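Local atomic coordinates of peptide ABC transporter permease (Staphylococcus hominis, PDB entry 6EXS), a protein that probably imports peptides across the membrane, as POT family transporters do, and binds a thioalcohol-conjugated peptide, the type of precursor that gives rise to underarm malodour. Residues T372-L377 and C406-L411; L297-Q302 and L411-T416; L52-T57 and F112-S117; A37-Y42 and I103-P108. All blocks are in the same frame, centred on the assembly; numbering follows the deposited sequence.

Contact 1: residues T372-L377 and C406-L411; sequences TLLAGL and CVIGEL. With OLC ((2R)-2,3-dihydroxypropyl (9Z)-octadec-9-enoate), chain F.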
# COMPACT_ATOMS: atom_id res chain seq x y z
N THR A 372 -6.48 -0.67 -15.68
CA THR A 372 -6.27 -2.12 -15.66
C THR A 372 -5.72 -2.64 -16.99
O THR A 372 -4.83 -3.49 -16.98
CB THR A 372 -7.55 -2.86 -15.26
OG1 THR A 372 -8.12 -2.21 -14.14
CG2 THR A 372 -7.28 -4.29 -14.90
N LEU A 373 -6.27 -2.14 -18.13
CA LEU A 373 -5.80 -2.49 -19.48
C LEU A 373 -4.34 -2.10 -19.60
O LEU A 373 -3.55 -2.89 -20.10
CB LEU A 373 -6.62 -1.78 -20.57
CG LEU A 373 -7.98 -2.36 -20.95
CD1 LEU A 373 -8.75 -1.39 -21.81
CD2 LEU A 373 -7.84 -3.72 -21.65
N LEU A 374 -3.99 -0.88 -19.11
CA LEU A 374 -2.61 -0.39 -19.11
C LEU A 374 -1.69 -1.24 -18.21
O LEU A 374 -0.56 -1.55 -18.62
CB LEU A 374 -2.52 1.11 -18.78
CG LEU A 374 -2.88 2.08 -19.92
CD1 LEU A 374 -3.19 3.45 -19.39
CD2 LEU A 374 -1.77 2.18 -20.94
N ALA A 375 -2.19 -1.67 -17.03
CA ALA A 375 -1.44 -2.57 -16.15
C ALA A 375 -1.16 -3.91 -16.89
O ALA A 375 -0.03 -4.38 -16.88
CB ALA A 375 -2.20 -2.82 -14.86
N GLY A 376 -2.18 -4.44 -17.58
CA GLY A 376 -2.06 -5.67 -18.38
C GLY A 376 -1.13 -5.53 -19.57
O GLY A 376 -0.38 -6.46 -19.87
N LEU A 377 -1.18 -4.36 -20.25
CA LEU A 377 -0.33 -4.02 -21.40
C LEU A 377 1.15 -3.88 -21.01
O LEU A 377 2.02 -4.11 -21.85
CB LEU A 377 -0.83 -2.77 -22.13
CG LEU A 377 -2.06 -2.96 -23.00
CD1 LEU A 377 -2.85 -1.67 -23.12
CD2 LEU A 377 -1.71 -3.54 -24.38
N CYS A 406 2.52 1.04 -16.42
CA CYS A 406 1.74 0.73 -15.23
C CYS A 406 1.34 1.97 -14.41
O CYS A 406 0.20 2.05 -13.95
CB CYS A 406 2.46 -0.30 -14.36
SG CYS A 406 1.35 -1.22 -13.27
N VAL A 407 2.29 2.91 -14.20
CA VAL A 407 2.02 4.13 -13.44
C VAL A 407 1.06 5.07 -14.22
O VAL A 407 0.21 5.68 -13.58
CB VAL A 407 3.30 4.84 -12.93
CG1 VAL A 407 4.20 5.33 -14.06
CG2 VAL A 407 2.96 5.98 -11.97
N ILE A 408 1.12 5.10 -15.58
CA ILE A 408 0.18 5.87 -16.41
C ILE A 408 -1.25 5.34 -16.15
O ILE A 408 -2.20 6.14 -16.09
CB ILE A 408 0.58 5.93 -17.92
CG1 ILE A 408 1.84 6.79 -18.13
CG2 ILE A 408 -0.58 6.47 -18.78
CD1 ILE A 408 2.54 6.54 -19.44
N GLY A 409 -1.37 4.03 -15.95
CA GLY A 409 -2.61 3.35 -15.60
C GLY A 409 -3.08 3.71 -14.20
O GLY A 409 -4.28 3.87 -13.97
N GLU A 410 -2.13 3.89 -13.25
CA GLU A 410 -2.42 4.28 -11.86
C GLU A 410 -3.03 5.69 -11.78
O GLU A 410 -3.90 5.94 -10.94
CB GLU A 410 -1.17 4.19 -10.98
CG GLU A 410 -1.49 4.07 -9.51
CD GLU A 410 -0.30 3.91 -8.59
OE1 GLU A 410 0.58 3.06 -8.88
OE2 GLU A 410 -0.28 4.58 -7.53
N LEU A 411 -2.58 6.59 -12.67
CA LEU A 411 -3.05 7.98 -12.76
C LEU A 411 -4.53 8.04 -13.17
O LEU A 411 -5.20 9.01 -12.83
CB LEU A 411 -2.17 8.80 -13.74
CG LEU A 411 -0.66 8.92 -13.41
CD1 LEU A 411 0.13 9.37 -14.63
CD2 LEU A 411 -0.40 9.86 -12.23
C18 OLC F . -0.71 6.11 -22.74
C10 OLC F . 2.13 -3.26 -25.48
C9 OLC F . 3.04 -4.11 -25.96
C17 OLC F . -0.90 4.88 -23.61
C11 OLC F . 1.87 -1.84 -25.93
C8 OLC F . 4.06 -3.85 -27.04
C24 OLC F . 15.34 -8.85 -31.31
C16 OLC F . 0.22 3.86 -23.48
C12 OLC F . 1.69 -0.86 -24.78
C7 OLC F . 5.06 -4.99 -27.22
C15 OLC F . 0.06 2.67 -24.42
C13 OLC F . 0.99 0.43 -25.18
C6 OLC F . 6.23 -4.65 -28.13
C14 OLC F . 0.95 1.48 -24.09
C5 OLC F . 7.15 -5.83 -28.43
C4 OLC F . 8.31 -5.98 -27.47
C3 OLC F . 9.69 -5.87 -28.12
C2 OLC F . 10.30 -7.21 -28.53
C21 OLC F . 13.66 -8.44 -29.49
C1 OLC F . 11.75 -7.12 -28.91
C22 OLC F . 13.89 -8.96 -30.89
O19 OLC F . 12.41 -6.12 -28.88
O25 OLC F . 16.18 -9.74 -30.58
O23 OLC F . 13.45 -10.31 -30.99
O20 OLC F . 12.23 -8.32 -29.28

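Contact 2: residues L297-Q302 and L411-T416; sequences LFWSIQ and LCLSPT. With C3H (2-[[(2~{R})-2-azanyl-3-[(3~{S})-3-methyl-1-oxidanyl-hexan-3-yl]sulfanyl-propanoyl]amino]ethanoic acid), chain O.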
# COMPACT_ATOMS: atom_id res chain seq x y z
N LEU A 297 -7.17 -6.41 -10.02
CA LEU A 297 -6.36 -6.77 -11.19
C LEU A 297 -5.26 -5.72 -11.42
O LEU A 297 -4.15 -6.09 -11.83
CB LEU A 297 -7.21 -6.90 -12.47
CG LEU A 297 -8.19 -8.07 -12.61
CD1 LEU A 297 -9.17 -7.80 -13.71
CD2 LEU A 297 -7.46 -9.40 -12.87
N PHE A 298 -5.56 -4.43 -11.16
CA PHE A 298 -4.57 -3.36 -11.31
C PHE A 298 -3.45 -3.47 -10.27
O PHE A 298 -2.27 -3.44 -10.65
CB PHE A 298 -5.21 -1.95 -11.25
CG PHE A 298 -4.12 -0.90 -11.31
CD1 PHE A 298 -3.61 -0.49 -12.53
CD2 PHE A 298 -3.52 -0.43 -10.15
CE1 PHE A 298 -2.54 0.40 -12.59
CE2 PHE A 298 -2.44 0.45 -10.21
CZ PHE A 298 -1.95 0.84 -11.43
N TRP A 299 -3.81 -3.56 -8.96
CA TRP A 299 -2.84 -3.65 -7.87
C TRP A 299 -2.07 -4.96 -7.87
O TRP A 299 -0.95 -4.97 -7.36
CB TRP A 299 -3.46 -3.36 -6.50
CG TRP A 299 -4.01 -1.98 -6.38
CD1 TRP A 299 -5.32 -1.63 -6.22
CD2 TRP A 299 -3.28 -0.75 -6.49
NE1 TRP A 299 -5.45 -0.26 -6.19
CE2 TRP A 299 -4.21 0.30 -6.35
CE3 TRP A 299 -1.92 -0.44 -6.62
CZ2 TRP A 299 -3.83 1.65 -6.38
CZ3 TRP A 299 -1.53 0.89 -6.65
CH2 TRP A 299 -2.48 1.92 -6.55
N SER A 300 -2.62 -6.04 -8.45
CA SER A 300 -1.90 -7.32 -8.52
C SER A 300 -0.62 -7.13 -9.35
O SER A 300 0.47 -7.42 -8.87
CB SER A 300 -2.78 -8.43 -9.09
OG SER A 300 -2.05 -9.62 -9.33
N ILE A 301 -0.78 -6.56 -10.56
CA ILE A 301 0.30 -6.25 -11.49
C ILE A 301 1.17 -5.12 -10.94
O ILE A 301 2.39 -5.28 -10.88
CB ILE A 301 -0.22 -6.00 -12.93
CG1 ILE A 301 -0.77 -7.34 -13.52
CG2 ILE A 301 0.89 -5.41 -13.82
CD1 ILE A 301 -1.48 -7.24 -14.86
N GLN A 302 0.55 -4.01 -10.49
CA GLN A 302 1.29 -2.88 -9.92
C GLN A 302 2.17 -3.26 -8.70
O GLN A 302 3.34 -2.90 -8.67
CB GLN A 302 0.34 -1.72 -9.57
CG GLN A 302 1.02 -0.37 -9.40
CD GLN A 302 1.69 -0.18 -8.06
OE1 GLN A 302 1.31 -0.74 -7.04
NE2 GLN A 302 2.71 0.65 -8.03
N LEU A 411 -2.58 6.59 -12.67
CA LEU A 411 -3.05 7.98 -12.76
C LEU A 411 -4.53 8.04 -13.17
O LEU A 411 -5.20 9.01 -12.83
CB LEU A 411 -2.17 8.80 -13.74
CG LEU A 411 -0.66 8.92 -13.41
CD1 LEU A 411 0.13 9.37 -14.63
CD2 LEU A 411 -0.40 9.86 -12.23
N CYS A 412 -5.02 6.99 -13.87
CA CYS A 412 -6.41 6.84 -14.32
C CYS A 412 -7.29 6.27 -13.22
O CYS A 412 -8.44 6.67 -13.09
CB CYS A 412 -6.48 5.94 -15.56
SG CYS A 412 -5.45 6.47 -16.93
N LEU A 413 -6.75 5.30 -12.47
CA LEU A 413 -7.42 4.49 -11.46
C LEU A 413 -7.46 5.09 -10.04
O LEU A 413 -8.53 5.07 -9.43
CB LEU A 413 -6.73 3.11 -11.44
CG LEU A 413 -7.48 1.97 -10.80
CD1 LEU A 413 -7.70 0.85 -11.80
CD2 LEU A 413 -6.75 1.46 -9.59
N SER A 414 -6.30 5.53 -9.50
CA SER A 414 -6.16 6.04 -8.13
C SER A 414 -7.09 7.23 -7.75
O SER A 414 -7.77 7.09 -6.73
CB SER A 414 -4.71 6.37 -7.80
OG SER A 414 -4.14 5.38 -6.95
N PRO A 415 -7.17 8.39 -8.48
CA PRO A 415 -8.09 9.47 -8.04
C PRO A 415 -9.57 9.07 -8.12
O PRO A 415 -10.43 9.67 -7.46
CB PRO A 415 -7.79 10.63 -9.00
CG PRO A 415 -6.52 10.26 -9.69
CD PRO A 415 -6.48 8.77 -9.73
N THR A 416 -9.83 8.04 -8.94
CA THR A 416 -11.12 7.44 -9.25
C THR A 416 -11.57 6.44 -8.16
O THR A 416 -12.76 6.35 -7.88
CB THR A 416 -11.04 6.82 -10.66
OG1 THR A 416 -10.32 7.72 -11.51
CG2 THR A 416 -12.39 6.56 -11.25
O2 C3H O . 2.98 4.92 -2.06
C11 C3H O . 3.04 5.40 -3.14
O3 C3H O . 2.06 6.01 -3.71
C10 C3H O . 4.24 5.32 -4.04
N1 C3H O . 5.05 4.15 -3.82
C9 C3H O . 4.78 3.00 -4.42
O1 C3H O . 3.66 2.50 -4.43
C8 C3H O . 5.89 2.30 -5.13
N C3H O . 7.16 2.85 -4.70
C7 C3H O . 5.88 0.80 -4.80
S C3H O . 5.19 -0.33 -6.04
C3 C3H O . 6.25 -0.37 -7.59
C4 C3H O . 7.56 -1.00 -7.19
C5 C3H O . 6.34 1.06 -8.12
C6 C3H O . 7.31 1.32 -9.25
O C3H O . 8.31 2.23 -8.89
C2 C3H O . 5.59 -1.22 -8.67
C1 C3H O . 5.22 -0.48 -9.95
C C3H O . 4.59 -1.40 -10.96

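Contact 3: residues L52-T57 and F112-S117; sequences LGIDKT and FGLFSS. With OLC ((2R)-2,3-dihydroxypropyl (9Z)-octadec-9-enoate), chain E; OLC ((2R)-2,3-dihydroxypropyl (9Z)-octadec-9-enoate), chain N.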
# COMPACT_ATOMS: atom_id res chain seq x y z
N LEU A 52 20.16 -12.73 3.77
CA LEU A 52 19.63 -13.81 4.62
C LEU A 52 19.66 -15.19 3.94
O LEU A 52 19.47 -16.20 4.62
CB LEU A 52 18.23 -13.48 5.16
CG LEU A 52 18.13 -12.36 6.21
CD1 LEU A 52 16.66 -12.06 6.57
CD2 LEU A 52 18.91 -12.68 7.48
N GLY A 53 19.93 -15.21 2.63
CA GLY A 53 20.03 -16.44 1.85
C GLY A 53 18.75 -17.23 1.71
O GLY A 53 18.80 -18.43 1.47
N ILE A 54 17.60 -16.56 1.87
CA ILE A 54 16.25 -17.12 1.74
C ILE A 54 15.98 -17.44 0.26
O ILE A 54 16.45 -16.71 -0.63
CB ILE A 54 15.18 -16.10 2.30
CG1 ILE A 54 15.39 -15.82 3.81
CG2 ILE A 54 13.72 -16.54 2.03
CD1 ILE A 54 14.66 -14.54 4.35
N ASP A 55 15.21 -18.50 -0.01
CA ASP A 55 14.77 -18.90 -1.34
C ASP A 55 14.12 -17.70 -2.01
O ASP A 55 13.31 -17.01 -1.38
CB ASP A 55 13.76 -20.06 -1.22
CG ASP A 55 12.97 -20.37 -2.48
OD1 ASP A 55 13.59 -20.49 -3.56
OD2 ASP A 55 11.73 -20.53 -2.37
N LYS A 56 14.50 -17.44 -3.27
CA LYS A 56 13.99 -16.32 -4.07
C LYS A 56 12.45 -16.23 -4.08
O LYS A 56 11.93 -15.17 -3.79
CB LYS A 56 14.56 -16.37 -5.50
CG LYS A 56 14.72 -15.00 -6.15
CD LYS A 56 15.45 -15.08 -7.48
CE LYS A 56 14.51 -15.30 -8.65
NZ LYS A 56 15.25 -15.70 -9.87
N THR A 57 11.74 -17.35 -4.32
CA THR A 57 10.28 -17.43 -4.36
C THR A 57 9.69 -17.07 -2.99
O THR A 57 8.75 -16.26 -2.93
CB THR A 57 9.82 -18.79 -4.92
OG1 THR A 57 10.10 -18.80 -6.32
CG2 THR A 57 8.33 -19.06 -4.71
N PHE A 112 14.99 -13.86 13.09
CA PHE A 112 14.20 -13.31 14.19
C PHE A 112 13.99 -11.81 13.96
O PHE A 112 12.86 -11.34 14.08
CB PHE A 112 14.83 -13.58 15.58
CG PHE A 112 14.09 -12.90 16.71
CD1 PHE A 112 13.00 -13.53 17.32
CD2 PHE A 112 14.44 -11.63 17.14
CE1 PHE A 112 12.30 -12.89 18.35
CE2 PHE A 112 13.73 -10.99 18.17
CZ PHE A 112 12.67 -11.63 18.77
N GLY A 113 15.08 -11.09 13.64
CA GLY A 113 15.08 -9.66 13.36
C GLY A 113 14.19 -9.27 12.20
O GLY A 113 13.61 -8.19 12.22
N LEU A 114 14.05 -10.17 11.20
CA LEU A 114 13.19 -9.95 10.04
C LEU A 114 11.72 -10.13 10.40
O LEU A 114 10.93 -9.22 10.14
CB LEU A 114 13.60 -10.87 8.86
CG LEU A 114 12.60 -11.07 7.71
CD1 LEU A 114 12.52 -9.85 6.83
CD2 LEU A 114 12.95 -12.28 6.88
N PHE A 115 11.34 -11.28 11.00
CA PHE A 115 9.93 -11.51 11.34
C PHE A 115 9.43 -10.60 12.50
O PHE A 115 8.28 -10.16 12.44
CB PHE A 115 9.62 -13.00 11.57
CG PHE A 115 9.74 -13.79 10.28
CD1 PHE A 115 8.75 -13.73 9.31
CD2 PHE A 115 10.86 -14.58 10.03
CE1 PHE A 115 8.88 -14.45 8.11
CE2 PHE A 115 10.99 -15.30 8.83
CZ PHE A 115 10.00 -15.22 7.87
N SER A 116 10.29 -10.26 13.49
CA SER A 116 9.91 -9.35 14.58
C SER A 116 9.70 -7.92 14.05
O SER A 116 8.78 -7.23 14.50
CB SER A 116 10.94 -9.36 15.70
OG SER A 116 12.20 -8.96 15.22
N SER A 117 10.52 -7.50 13.07
CA SER A 117 10.41 -6.21 12.38
C SER A 117 9.06 -6.12 11.66
O SER A 117 8.36 -5.12 11.79
CB SER A 117 11.54 -6.07 11.36
OG SER A 117 11.38 -4.94 10.51
C10 OLC E . 8.36 -9.76 19.59
C9 OLC E . 7.47 -10.32 18.79
C11 OLC E . 9.78 -9.40 19.26
C8 OLC E . 7.68 -10.73 17.36
C24 OLC E . 13.94 -19.31 13.35
C12 OLC E . 10.53 -8.68 20.38
C7 OLC E . 7.38 -12.20 17.08
C13 OLC E . 11.90 -8.16 19.96
C6 OLC E . 7.98 -12.73 15.79
C5 OLC E . 9.43 -13.20 15.89
C4 OLC E . 9.59 -14.65 16.32
C3 OLC E . 9.57 -15.66 15.18
C2 OLC E . 10.95 -15.94 14.59
C21 OLC E . 12.44 -17.92 11.84
C1 OLC E . 10.96 -16.88 13.42
C22 OLC E . 12.97 -19.30 12.18
O19 OLC E . 9.98 -17.32 12.87
O25 OLC E . 15.20 -18.74 13.00
O23 OLC E . 11.88 -20.19 12.44
O20 OLC E . 12.22 -17.17 13.06
C24 OLC N . 11.69 -18.52 6.20
C5 OLC N . 6.04 -16.16 12.57
C4 OLC N . 6.25 -16.47 11.09
C3 OLC N . 7.28 -17.55 10.84
C2 OLC N . 7.49 -17.87 9.36
C21 OLC N . 9.95 -19.86 7.43
C1 OLC N . 8.55 -18.92 9.12
C22 OLC N . 11.38 -19.37 7.41
O19 OLC N . 8.87 -19.76 9.92
O25 OLC N . 11.88 -19.33 5.05
O23 OLC N . 11.70 -18.67 8.61
O20 OLC N . 9.09 -18.80 7.89

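Contact 4: residues A37-Y42 and I103-P108; sequences AMLIFY and ICLSLP. With OLC ((2R)-2,3-dihydroxypropyl (9Z)-octadec-9-enoate), chain K.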
# COMPACT_ATOMS: atom_id res chain seq x y z
N ALA A 37 12.46 -1.16 -0.25
CA ALA A 37 13.33 -1.22 -1.43
C ALA A 37 14.54 -2.14 -1.21
O ALA A 37 14.97 -2.80 -2.15
CB ALA A 37 13.82 0.18 -1.78
N MET A 38 15.05 -2.20 0.03
CA MET A 38 16.18 -3.00 0.48
C MET A 38 15.79 -4.41 0.88
O MET A 38 16.57 -5.33 0.67
CB MET A 38 16.85 -2.35 1.70
CG MET A 38 17.52 -1.02 1.42
SD MET A 38 18.49 -0.49 2.85
CE MET A 38 20.01 -1.26 2.49
N LEU A 39 14.61 -4.57 1.52
CA LEU A 39 14.13 -5.85 2.07
C LEU A 39 14.19 -7.03 1.09
O LEU A 39 14.67 -8.08 1.49
CB LEU A 39 12.73 -5.74 2.70
CG LEU A 39 12.41 -6.78 3.79
CD1 LEU A 39 13.20 -6.52 5.07
CD2 LEU A 39 10.92 -6.80 4.10
N ILE A 40 13.75 -6.85 -0.17
CA ILE A 40 13.74 -7.94 -1.15
C ILE A 40 15.16 -8.47 -1.41
O ILE A 40 15.36 -9.68 -1.36
CB ILE A 40 12.96 -7.59 -2.47
CG1 ILE A 40 12.88 -8.81 -3.45
CG2 ILE A 40 13.47 -6.32 -3.18
CD1 ILE A 40 12.05 -10.02 -2.99
N PHE A 41 16.15 -7.58 -1.61
CA PHE A 41 17.54 -7.96 -1.86
C PHE A 41 18.20 -8.53 -0.62
O PHE A 41 18.86 -9.56 -0.71
CB PHE A 41 18.34 -6.80 -2.46
CG PHE A 41 17.63 -6.24 -3.66
CD1 PHE A 41 17.48 -6.99 -4.82
CD2 PHE A 41 17.03 -4.98 -3.61
CE1 PHE A 41 16.77 -6.49 -5.90
CE2 PHE A 41 16.34 -4.48 -4.70
CZ PHE A 41 16.19 -5.24 -5.83
N TYR A 42 17.96 -7.90 0.55
CA TYR A 42 18.47 -8.37 1.84
C TYR A 42 18.04 -9.83 2.11
O TYR A 42 18.84 -10.61 2.60
CB TYR A 42 17.98 -7.45 2.96
CG TYR A 42 18.36 -7.90 4.35
CD1 TYR A 42 19.70 -8.09 4.71
CD2 TYR A 42 17.39 -8.09 5.33
CE1 TYR A 42 20.05 -8.46 6.00
CE2 TYR A 42 17.74 -8.46 6.63
CZ TYR A 42 19.07 -8.65 6.96
OH TYR A 42 19.43 -9.01 8.24
N ILE A 103 14.32 -0.82 14.21
CA ILE A 103 15.46 -1.15 15.06
C ILE A 103 15.75 -2.67 14.96
O ILE A 103 16.92 -3.04 14.83
CB ILE A 103 15.31 -0.60 16.52
CG1 ILE A 103 15.35 0.95 16.52
CG2 ILE A 103 16.41 -1.15 17.45
CD1 ILE A 103 14.70 1.64 17.73
N CYS A 104 14.69 -3.52 14.93
CA CYS A 104 14.81 -4.98 14.78
C CYS A 104 15.75 -5.35 13.62
O CYS A 104 16.62 -6.20 13.78
CB CYS A 104 13.44 -5.64 14.60
SG CYS A 104 12.39 -5.60 16.07
N LEU A 105 15.55 -4.68 12.44
CA LEU A 105 16.34 -4.88 11.22
C LEU A 105 17.78 -4.40 11.31
O LEU A 105 18.63 -4.91 10.59
CB LEU A 105 15.64 -4.25 10.01
CG LEU A 105 14.50 -5.04 9.39
CD1 LEU A 105 13.93 -4.30 8.24
CD2 LEU A 105 14.94 -6.44 8.93
N SER A 106 18.05 -3.40 12.18
CA SER A 106 19.39 -2.84 12.41
C SER A 106 20.29 -3.76 13.22
O SER A 106 21.51 -3.74 13.02
CB SER A 106 19.30 -1.49 13.11
OG SER A 106 18.47 -0.62 12.35
N LEU A 107 19.71 -4.52 14.17
CA LEU A 107 20.43 -5.44 15.05
C LEU A 107 20.81 -6.75 14.33
O LEU A 107 20.19 -7.07 13.32
CB LEU A 107 19.61 -5.68 16.33
CG LEU A 107 19.41 -4.46 17.25
CD1 LEU A 107 18.06 -4.50 17.94
CD2 LEU A 107 20.51 -4.33 18.27
N PRO A 108 21.86 -7.51 14.75
CA PRO A 108 22.21 -8.74 14.01
C PRO A 108 21.41 -9.95 14.51
O PRO A 108 21.96 -10.86 15.13
CB PRO A 108 23.72 -8.86 14.24
CG PRO A 108 23.96 -8.18 15.57
CD PRO A 108 22.76 -7.32 15.91
C24 OLC K . 24.36 -6.87 20.09
C5 OLC K . 15.42 -4.74 22.16
C4 OLC K . 16.59 -5.49 22.76
C3 OLC K . 17.91 -5.15 22.12
C2 OLC K . 19.09 -5.90 22.73
C21 OLC K . 22.67 -6.28 21.86
C1 OLC K . 20.42 -5.52 22.13
C22 OLC K . 22.96 -7.11 20.63
O19 OLC K . 20.68 -4.45 21.63
O25 OLC K . 24.69 -7.80 19.07
O23 OLC K . 22.80 -8.50 20.96
O20 OLC K . 21.29 -6.53 22.23

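Contact 1: residues T372-L377 and C406-L411
Leu374 meets Gly409 through a side chain whose CG stands anti to the carbonyl carbon and beside the backbone N (chi1 -78°), a setting that lays CD1 against the glycine while CD2 turns to a bound monoolein. The frame is an antiparallel helical hairpin of the major facilitator fold: segments 372-377 and 406-411, on the consecutive helices 364-389 and 396-418, run at 173° to each other, and their axes approach to 7.7 Å. Such closeness is possible because small residues face the interface. Gly409 has no side chain, and Leu374 rests directly on its backbone, with CB 3.9 Å and CD1 3.8 Å from Gly409 CA. Next to it, the CA atoms of Ala375 and Cys406 come within 4.7 Å. The thiol of Cys406, swung anti to its own N (chi1 -157°), puts SG 4.2 Å from Ala375 CB. The same Cys406 touches the bound conjugated peptide, so this wall of the ligand pocket is backed by the hairpin. No hydrogen bond crosses between the segments, and the polar groups look elsewhere: Thr372 OG1 pairs with the carbonyls of Phe368 and Leu294, which must share its single hydrogen, and Glu410 OE1 with Asn339 ND2. On the lipid side, Leu374 CD2 lies 3.6 Å from C16 of the monoolein. There Ile408 CG2 touches two methyl groups, Leu374 CD1 and the lipid's terminal C18, each 4.0 Å away.

Contact 2: residues L297-Q302 and L411-T416
Phe298 and Leu413 form the tight part of this contact, their side chains sliding past each other in opposite directions. Both have CG anti to the backbone N (chi1 176° for Phe298), and both methyls of Leu413 lie along one side of the phenylalanine, CD1 by its root and CD2 by its ring: CD1 is 3.8 Å from Phe298 CB, and CD2 is equally far, 3.8 Å, from Phe298 CD2. The edge of the ring also points at the indole, for Phe298 CD2 stands 3.7 Å above the centre of the Trp299 face. The same Leu413 CD2 also meets Trp299 NE1 at 4.0 Å, so one methyl fills the corner between two aromatic groups.

The looser side lies beyond the far end of the indole. Here Ser414 OG approaches the ring edge near its plane, 3.8 Å from Trp299 CZ2, without a hydrogen bond, and the partly exposed serine leads into Pro415, which is exposed and poorly ordered. Proline has no N-H to give, and the helix kinks at this point; Thr416 OG1 bonds back to Cys412 O at 2.7 Å, though Thr416 is poorly ordered too and the bond is less certain for it.

At the end of 297-302, Gln302 belongs to the ligand pocket, its NE2 3.3 Å from the sulfur S of the bound conjugate. The axes of 297-302 and 411-416 cross at -124°, 11.6 Å apart at their closest approach. Helix 364-389 meets Phe298 through Ala375, while helix 430-451 covers the indole through Trp437, Thr440, Asn441 and Ala444.

Contact 3: residues L52-T57 and F112-S117
Apolar contacts alone join the two segments, and they converge on one methyl group. Leu114 CD2 lies 3.7 Å from Leu52 CD1 and 3.8 Å from Ile54 CD1; Leu52 passes it obliquely, whereas Ile54 and Leu114 reach toward each other tip to tip. The leucine is delivered by its torsion, CG anti to the backbone N (chi1 164°), which sends the branch out from helix 110-137 toward the loop. That methyl also helps cover an aromatic ring: Leu114 CD2 stands 4.1 Å above one face of Phe115, offset toward the rim.

Lipid contacts make a second group. The opposite face of Phe115 takes C2 of one monoolein, 3.8 Å above the ring plane. A second monoolein runs past Phe112, its C11 lying 3.7 Å from Phe112 CZ.

Residues 52-55 are the last part of the connection between transmembrane helices 16-44 and 56-72 of this major facilitator fold. Gly53 takes a positive phi (65°) in the turn, and Asp55 then serves as N-cap of helix 56-72, its side chain capping a backbone N of the first turn and its OD2 also bonded to Thr58 OG1.

No polar bond crosses between the segments; such bonds are made within a segment or to other helices. Phe112 O receives two donors from one residue, Ser116 N at 2.8 Å and Ser116 OG at 2.7 Å, the hydroxyl coming in tilted 31° from the carbonyl plane. Lys56 NZ forms a salt bridge with Glu315 OE1 on helix 309-316, and Ser117 OG bonds to Gly101 O on helix 74-106.

Contact 4: residues A37-Y42 and I103-P108
Leu39 is the first residue along 37-42 to touch the other segment, its CD1 lying 3.9 Å from Leu105 CD1. The two leucine side chains cross at about a right angle. CG of Leu39 is anti to the backbone N (chi1 -155°), which turns the branch toward helix 74-106 although the CA atoms of Leu39 and Leu105 are 9.5 Å apart; the same side chain packs on Leu114, Met63 and Tyr66 of neighbouring helices. One turn later comes Tyr42, whose backbone N bonds to Met38 O at 2.9 Å. Its ring slides past Leu105 in the opposite direction and brings CE2 to 4.1 Å from Leu105 CD2, an oblique approach. Leu105 thus gives one methyl to each partner, the pair being oriented by a chi2 of 180°. Helix 178-204 of this major facilitator fold completes the surroundings: Phe182 meets the tyrosine ring edge-to-face, and His179 ND1 hydrogen-bonds to Leu105 O.

Around Leu105, Ile103 O accepts from both Ser106 N (2.9 Å) and Leu107 N (3.2 Å). Further on the chain meets lipid, where Leu107 CD2 lies 3.4 Å from O19 of a monoolein.

With no hydrogen bond or charge pair across the segments, cohesion between them rests on buried methyl and ring contacts, whose dispersion and burial have no strong directional preference.

From the N terminus, 37-42 opens contact 4 and 52-57 opens contact 3 before either closes. The chain then returns through helices 56-72 and 74-106, closing contact 4 at 103-108 and contact 3 at 112-117, so the two loops cross. Their centres lie 9 Å apart, and they tie helices 16-44, 74-106 and 110-137 to the connection after the first of these. Much later, 297-302 opens contact 2; contact 1, opened at 372-377 and closed at 406-411, is nested inside it, and contact 2 closes at 411-416 with Leu411 shared. This pair joins helices 279-302, 364-389 and 396-418. Contact 2 lies across the chain's centre from contacts 3 and 4.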